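Local coordinates for hydroxyethylthiazole kinase (PDB 3HPD), which probably phosphorylates the hydroxyl group of 4-methyl-5-beta-hydroxyethylthiazole with ATP and magnesium, a step in the making of thiamine diphosphate, at residues 87-92 with 113-118; 159-164 with 209-214. All blocks are in the same frame, centred on the assembly; numbering follows the deposited sequence.

Contact 1: residues 87-92 with 113-118; sequences KPIVLD and GVDVLK
I89 to D92 and V116 to K118 run as parallel neighbouring strands, 18° apart in direction, joined by L91 N to V116 O (2.9 Å) and K118 N to L91 O (3.0 Å). At their start the carbonyl of I89 is gripped twice, by D115 N in its plane on a lone pair and by V116 N almost straight on. The D115 carboxylate in turn accepts from I89: with CG swung beside its own backbone N (chi1 -65°), OD2 takes the N-H of I89 at 2.8 Å from its anti side, 16° out of plane. V90 and V116 are paired on one face of the sheet. On the other, L91 CD2 rests on L117 CD1 (3.9 Å), while V114 CG1 touches both I89 CG2 and L91 CB; helix 100-112 covers V114, L91 and L117, and helix 69-85 covers I89. At D92 and K118 the lysine chain bends back so that NZ meets D92 OD2 at 2.8 Å, a salt bridge whose hydrogen bond is weak. This is the beta-alpha-beta crossover of a ribokinase-like core, with K118, a predicted ATP-binding residue, near a bound phosphate ion.

Contact 2: residues 159-164 with 209-214; sequences NTTVAV and EPLKAT
T161 and T214 both set CG2 anti to the backbone N and OG1 beside it (chi1 -51° in T214), which sets the T161 methyl beside the T214 hydroxyl and the T214 methyl against A163. The two threonine side chains pass antiparallel, T161 CG2 lying 3.9 Å from T214 OG1. Further along the strand, A163 CB meets T214 CG2 at 3.7 Å, methyl against methyl. T161 OG1 faces the first turn of the helix, 3.4 Å from P210 CB; the proline lies across the threonine, its ring carbon also packing on T161 CB. L211 adds its backbone and CB to the edge of this patch.

No hydrogen bond passes between the segments, and the polar end of T214 is satisfied within its own helix. T214 OG1 donates a hydrogen bond to P210 O at 2.8 Å, tilted 26° from the carbonyl plane, while T214 N reaches the same oxygen from the opposite face. P210 O is thus gripped twice, and the hydroxyl bond fixes the rotation of the side chain and so holds its methyl against the strand. With alanine in place of T214, P210 O would probably keep only the backbone bond from this position, and a gap would open beside A163 where the methyl had packed.

The small A163 and T214 side chains are consistent with the close approach of the helix, its short-segment axis 8.4 Å from that of the strand and 27° from it in direction. V116 of the adjoining strand extends the surface under P210 and T214, and helix 193-205 flanks the helix through V205 and T201. Here the N-terminal turn of helix 210-231 packs on strand 161-165, a helix-on-sheet layer of the ribokinase-like alpha/beta fold.

Contact 1 is complete in the sequence before the first segment of contact 2 begins, yet their centres lie only 8 Å apart, because strands 116-120 and 161-165 are neighbours in one mixed sheet. L117 N probably bonds to T161 O across that boundary, and V114 O to T160 OG1. The order 89-92, 116-120, 161-165 thus runs through both contacts: the first joins two strands edge to edge, the second lays helix 210-231 over the sheet, where T214 also packs against V116. Helix 193-205 lies beside both, touching K118 in the one and T214 in the other. Together they join three central strands and one covering helix next to K118 and T165, the predicted ATP-binding residues.

Contact 1: residues 87-92 with 113-118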
ATOM      1  N   LYS A  87       0.114  28.101   1.115  1.00 15.85           N
ATOM      2  CA  LYS A  87      -0.221  26.854   1.795  1.00 15.31           C
ATOM      3  C   LYS A  87       1.100  26.279   2.317  1.00 14.99           C
ATOM      4  O   LYS A  87       2.059  26.135   1.560  1.00 15.35           O
ATOM      5  CB  LYS A  87      -0.881  25.867   0.824  1.00 17.44           C
ATOM      6  CG  LYS A  87      -2.200  26.352   0.219  1.00 17.43           C
ATOM      7  CD  LYS A  87      -3.230  26.673   1.295  1.00 18.11           C
ATOM      8  CE  LYS A  87      -4.523  27.231   0.699  1.00 18.21           C
ATOM      9  NZ  LYS A  87      -5.322  26.214  -0.029  1.00 16.63           N
ATOM     10  N   PRO A  88       1.173  25.951   3.618  1.00 13.56           N
ATOM     11  CA  PRO A  88       2.423  25.402   4.150  1.00 13.24           C
ATOM     12  C   PRO A  88       2.861  24.100   3.485  1.00 13.30           C
ATOM     13  O   PRO A  88       2.035  23.243   3.166  1.00 13.37           O
ATOM     14  CB  PRO A  88       2.123  25.240   5.640  1.00 14.79           C
ATOM     15  CG  PRO A  88       0.652  24.986   5.664  1.00 15.16           C
ATOM     16  CD  PRO A  88       0.131  25.989   4.658  1.00 14.98           C
ATOM     17  N   ILE A  89       4.168  23.971   3.275  1.00 11.74           N
ATOM     18  CA  ILE A  89       4.743  22.792   2.636  1.00 10.99           C
ATOM     19  C   ILE A  89       5.693  22.035   3.560  1.00 11.26           C
ATOM     20  O   ILE A  89       6.550  22.636   4.205  1.00 11.22           O
ATOM     21  CB  ILE A  89       5.541  23.187   1.377  1.00 12.49           C
ATOM     22  CG1 ILE A  89       4.636  23.937   0.399  1.00 14.38           C
ATOM     23  CG2 ILE A  89       6.135  21.943   0.717  1.00 13.78           C
ATOM     24  CD1 ILE A  89       5.388  24.646  -0.695  1.00 16.82           C
ATOM     25  N   VAL A  90       5.529  20.715   3.615  1.00 10.35           N
ATOM     26  CA  VAL A  90       6.396  19.852   4.414  1.00 10.87           C
ATOM     27  C   VAL A  90       7.141  18.953   3.432  1.00  9.88           C
ATOM     28  O   VAL A  90       6.520  18.286   2.602  1.00 11.04           O
ATOM     29  CB  VAL A  90       5.596  18.939   5.373  1.00  9.43           C
ATOM     30  CG1 VAL A  90       6.559  18.037   6.142  1.00 11.76           C
ATOM     31  CG2 VAL A  90       4.769  19.780   6.337  1.00 10.84           C
ATOM     32  N   LEU A  91       8.466  18.941   3.514  1.00  9.33           N
ATOM     33  CA  LEU A  91       9.262  18.104   2.624  1.00 10.50           C
ATOM     34  C   LEU A  91      10.013  17.021   3.383  1.00 10.93           C
ATOM     35  O   LEU A  91      10.705  17.305   4.352  1.00 10.74           O
ATOM     36  CB  LEU A  91      10.283  18.950   1.852  1.00 10.94           C
ATOM     37  CG  LEU A  91      11.333  18.152   1.067  1.00 11.96           C
ATOM     38  CD1 LEU A  91      10.660  17.391  -0.080  1.00 11.67           C
ATOM     39  CD2 LEU A  91      12.402  19.095   0.527  1.00 12.36           C
ATOM     40  N   ASP A  92       9.859  15.776   2.942  1.00 11.76           N
ATOM     41  CA  ASP A  92      10.577  14.664   3.548  1.00 12.91           C
ATOM     42  C   ASP A  92      11.481  14.169   2.423  1.00 12.18           C
ATOM     43  O   ASP A  92      11.024  13.477   1.509  1.00 12.44           O
ATOM     44  CB  ASP A  92       9.626  13.547   3.976  1.00 14.29           C
ATOM     45  CG  ASP A  92      10.316  12.510   4.836  1.00 17.05           C
ATOM     46  OD1 ASP A  92      11.520  12.260   4.603  1.00 17.28           O
ATOM     47  OD2 ASP A  92       9.661  11.940   5.734  1.00 17.39           O
ATOM     48  N   GLY A 113      11.431  26.973  -1.693  1.00 18.50           N
ATOM     49  CA  GLY A 113      10.938  27.265  -0.360  1.00 16.58           C
ATOM     50  C   GLY A 113       9.894  26.337   0.225  1.00 16.80           C
ATOM     51  O   GLY A 113       8.852  26.092  -0.382  1.00 17.46           O
ATOM     52  N   VAL A 114      10.188  25.818   1.415  1.00 14.92           N
ATOM     53  CA  VAL A 114       9.273  24.939   2.133  1.00 14.78           C
ATOM     54  C   VAL A 114       9.139  25.499   3.544  1.00 14.74           C
ATOM     55  O   VAL A 114       9.925  26.353   3.956  1.00 14.67           O
ATOM     56  CB  VAL A 114       9.795  23.479   2.209  1.00 13.98           C
ATOM     57  CG1 VAL A 114      10.100  22.958   0.813  1.00 14.28           C
ATOM     58  CG2 VAL A 114      11.027  23.404   3.099  1.00 14.76           C
ATOM     59  N   ASP A 115       8.147  25.021   4.284  1.00 14.33           N
ATOM     60  CA  ASP A 115       7.917  25.497   5.639  1.00 14.97           C
ATOM     61  C   ASP A 115       8.515  24.580   6.690  1.00 13.74           C
ATOM     62  O   ASP A 115       8.834  25.015   7.792  1.00 13.64           O
ATOM     63  CB  ASP A 115       6.419  25.675   5.857  1.00 17.07           C
ATOM     64  CG  ASP A 115       5.844  26.754   4.964  1.00 20.64           C
ATOM     65  OD1 ASP A 115       5.991  27.944   5.315  1.00 22.79           O
ATOM     66  OD2 ASP A 115       5.274  26.418   3.902  1.00 19.96           O
ATOM     67  N   VAL A 116       8.666  23.308   6.337  1.00 13.40           N
ATOM     68  CA  VAL A 116       9.256  22.319   7.231  1.00 11.28           C
ATOM     69  C   VAL A 116      10.054  21.315   6.412  1.00 10.50           C
ATOM     70  O   VAL A 116       9.574  20.816   5.393  1.00 11.61           O
ATOM     71  CB  VAL A 116       8.184  21.530   8.032  1.00 11.64           C
ATOM     72  CG1 VAL A 116       8.848  20.404   8.830  1.00  9.33           C
ATOM     73  CG2 VAL A 116       7.443  22.458   8.981  1.00 10.33           C
ATOM     74  N   LEU A 117      11.282  21.050   6.847  1.00 10.95           N
ATOM     75  CA  LEU A 117      12.152  20.060   6.201  1.00 11.61           C
ATOM     76  C   LEU A 117      12.379  19.043   7.310  1.00 12.38           C
ATOM     77  O   LEU A 117      12.857  19.376   8.384  1.00 14.04           O
ATOM     78  CB  LEU A 117      13.489  20.683   5.776  1.00 11.63           C
ATOM     79  CG  LEU A 117      14.547  19.687   5.267  1.00 12.96           C
ATOM     80  CD1 LEU A 117      14.056  18.989   4.010  1.00 11.64           C
ATOM     81  CD2 LEU A 117      15.850  20.422   4.976  1.00 13.34           C
ATOM     82  N   LYS A 118      12.022  17.794   7.039  1.00 11.89           N
ATOM     83  CA  LYS A 118      12.166  16.740   8.029  1.00 13.99           C
ATOM     84  C   LYS A 118      12.865  15.490   7.530  1.00 12.97           C
ATOM     85  O   LYS A 118      12.387  14.843   6.632  1.00 12.45           O
ATOM     86  CB  LYS A 118      10.816  16.267   8.543  1.00 16.84           C
ATOM     87  CG  LYS A 118      11.052  15.235   9.622  1.00 22.40           C
ATOM     88  CD  LYS A 118      10.038  14.078   9.745  1.00 25.79           C
ATOM     89  CE  LYS A 118       9.975  13.117   8.495  1.00 26.18           C
ATOM     90  NZ  LYS A 118      11.278  12.515   7.984  1.00 27.31           N
TER

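Contact 2: residues 159-164 with 209-214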
ATOM      1  N   ASN A 159      16.385  28.586   5.322  1.00 19.77           N
ATOM      2  CA  ASN A 159      15.385  29.533   5.810  1.00 22.68           C
ATOM      3  C   ASN A 159      14.042  28.862   6.085  1.00 21.30           C
ATOM      4  O   ASN A 159      13.006  29.282   5.574  1.00 21.18           O
ATOM      5  CB  ASN A 159      15.203  30.667   4.798  1.00 25.77           C
ATOM      6  CG  ASN A 159      14.313  31.778   5.321  1.00 30.83           C
ATOM      7  OD1 ASN A 159      14.434  32.190   6.479  1.00 33.00           O
ATOM      8  ND2 ASN A 159      13.422  32.277   4.469  1.00 32.54           N
ATOM      9  N   THR A 160      14.064  27.826   6.916  1.00 19.17           N
ATOM     10  CA  THR A 160      12.847  27.095   7.233  1.00 17.63           C
ATOM     11  C   THR A 160      13.027  26.383   8.565  1.00 17.71           C
ATOM     12  O   THR A 160      14.066  26.515   9.212  1.00 17.62           O
ATOM     13  CB  THR A 160      12.554  26.041   6.132  1.00 18.92           C
ATOM     14  OG1 THR A 160      11.256  25.467   6.331  1.00 19.70           O
ATOM     15  CG2 THR A 160      13.605  24.926   6.169  1.00 15.74           C
ATOM     16  N   THR A 161      12.004  25.647   8.984  1.00 15.59           N
ATOM     17  CA  THR A 161      12.083  24.883  10.217  1.00 15.45           C
ATOM     18  C   THR A 161      12.592  23.513   9.800  1.00 15.94           C
ATOM     19  O   THR A 161      12.092  22.923   8.840  1.00 13.76           O
ATOM     20  CB  THR A 161      10.705  24.744  10.896  1.00 17.30           C
ATOM     21  OG1 THR A 161      10.373  25.978  11.546  1.00 17.75           O
ATOM     22  CG2 THR A 161      10.714  23.613  11.925  1.00 13.68           C
ATOM     23  N   VAL A 162      13.596  23.017  10.509  1.00 14.14           N
ATOM     24  CA  VAL A 162      14.169  21.726  10.180  1.00 14.62           C
ATOM     25  C   VAL A 162      14.123  20.792  11.368  1.00 15.34           C
ATOM     26  O   VAL A 162      14.277  21.211  12.516  1.00 14.46           O
ATOM     27  CB  VAL A 162      15.646  21.862   9.730  1.00 14.40           C
ATOM     28  CG1 VAL A 162      16.265  20.481   9.524  1.00 14.95           C
ATOM     29  CG2 VAL A 162      15.726  22.684   8.451  1.00 14.11           C
ATOM     30  N   ALA A 163      13.890  19.519  11.080  1.00 13.67           N
ATOM     31  CA  ALA A 163      13.870  18.505  12.112  1.00 14.25           C
ATOM     32  C   ALA A 163      14.813  17.399  11.669  1.00 14.24           C
ATOM     33  O   ALA A 163      14.713  16.898  10.549  1.00 13.18           O
ATOM     34  CB  ALA A 163      12.458  17.945  12.300  1.00 12.64           C
ATOM     35  N   VAL A 164      15.760  17.063  12.537  1.00 13.64           N
ATOM     36  CA  VAL A 164      16.689  15.978  12.276  1.00 13.79           C
ATOM     37  C   VAL A 164      16.230  14.911  13.264  1.00 13.63           C
ATOM     38  O   VAL A 164      16.401  15.049  14.475  1.00 13.00           O
ATOM     39  CB  VAL A 164      18.152  16.371  12.574  1.00 12.24           C
ATOM     40  CG1 VAL A 164      19.053  15.154  12.409  1.00 13.30           C
ATOM     41  CG2 VAL A 164      18.597  17.476  11.625  1.00 14.11           C
ATOM     42  N   GLU A 209       2.199  27.410  13.887  1.00 19.33           N
ATOM     43  CA  GLU A 209       3.474  27.714  13.244  1.00 20.50           C
ATOM     44  C   GLU A 209       4.405  26.503  13.172  1.00 18.72           C
ATOM     45  O   GLU A 209       4.373  25.634  14.040  1.00 18.03           O
ATOM     46  CB  GLU A 209       4.152  28.893  13.945  1.00 25.08           C
ATOM     47  CG  GLU A 209       3.459  30.223  13.652  1.00 31.78           C
ATOM     48  CD  GLU A 209       3.407  30.537  12.161  1.00 36.62           C
ATOM     49  OE1 GLU A 209       4.471  30.826  11.570  1.00 38.55           O
ATOM     50  OE2 GLU A 209       2.303  30.486  11.575  1.00 39.72           O
ATOM     51  N   PRO A 210       5.240  26.436  12.119  1.00 17.54           N
ATOM     52  CA  PRO A 210       6.213  25.378  11.818  1.00 16.89           C
ATOM     53  C   PRO A 210       7.025  24.756  12.954  1.00 16.32           C
ATOM     54  O   PRO A 210       7.086  23.531  13.067  1.00 14.53           O
ATOM     55  CB  PRO A 210       7.104  26.026  10.763  1.00 16.47           C
ATOM     56  CG  PRO A 210       6.138  26.862  10.007  1.00 16.70           C
ATOM     57  CD  PRO A 210       5.338  27.517  11.118  1.00 18.13           C
ATOM     58  N   LEU A 211       7.664  25.575  13.784  1.00 15.27           N
ATOM     59  CA  LEU A 211       8.466  25.020  14.871  1.00 14.89           C
ATOM     60  C   LEU A 211       7.614  24.230  15.858  1.00 14.99           C
ATOM     61  O   LEU A 211       7.950  23.101  16.212  1.00 13.49           O
ATOM     62  CB  LEU A 211       9.223  26.127  15.612  1.00 16.92           C
ATOM     63  CG  LEU A 211      10.102  25.629  16.764  1.00 18.85           C
ATOM     64  CD1 LEU A 211      11.088  24.585  16.248  1.00 18.81           C
ATOM     65  CD2 LEU A 211      10.839  26.805  17.393  1.00 20.93           C
ATOM     66  N   LYS A 212       6.512  24.822  16.301  1.00 13.64           N
ATOM     67  CA  LYS A 212       5.620  24.157  17.247  1.00 14.95           C
ATOM     68  C   LYS A 212       4.871  22.999  16.597  1.00 14.11           C
ATOM     69  O   LYS A 212       4.597  21.991  17.242  1.00 13.98           O
ATOM     70  CB  LYS A 212       4.616  25.159  17.824  1.00 16.27           C
ATOM     71  CG  LYS A 212       5.235  26.195  18.747  1.00 21.06           C
ATOM     72  CD  LYS A 212       4.202  27.222  19.178  1.00 25.93           C
ATOM     73  CE  LYS A 212       4.779  28.205  20.184  1.00 28.49           C
ATOM     74  NZ  LYS A 212       3.762  29.211  20.602  1.00 32.98           N
ATOM     75  N   ALA A 213       4.543  23.145  15.318  1.00 14.25           N
ATOM     76  CA  ALA A 213       3.819  22.102  14.593  1.00 14.79           C
ATOM     77  C   ALA A 213       4.659  20.833  14.471  1.00 14.53           C
ATOM     78  O   ALA A 213       4.192  19.731  14.769  1.00 15.22           O
ATOM     79  CB  ALA A 213       3.429  22.606  13.206  1.00 14.15           C
ATOM     80  N   THR A 214       5.902  20.994  14.029  1.00 13.48           N
ATOM     81  CA  THR A 214       6.799  19.861  13.856  1.00 13.92           C
ATOM     82  C   THR A 214       7.133  19.212  15.199  1.00 13.91           C
ATOM     83  O   THR A 214       7.151  17.985  15.315  1.00 12.52           O
ATOM     84  CB  THR A 214       8.099  20.293  13.148  1.00 12.34           C
ATOM     85  OG1 THR A 214       7.770  21.019  11.955  1.00 11.83           O
ATOM     86  CG2 THR A 214       8.930  19.074  12.765  1.00 13.21           C
TER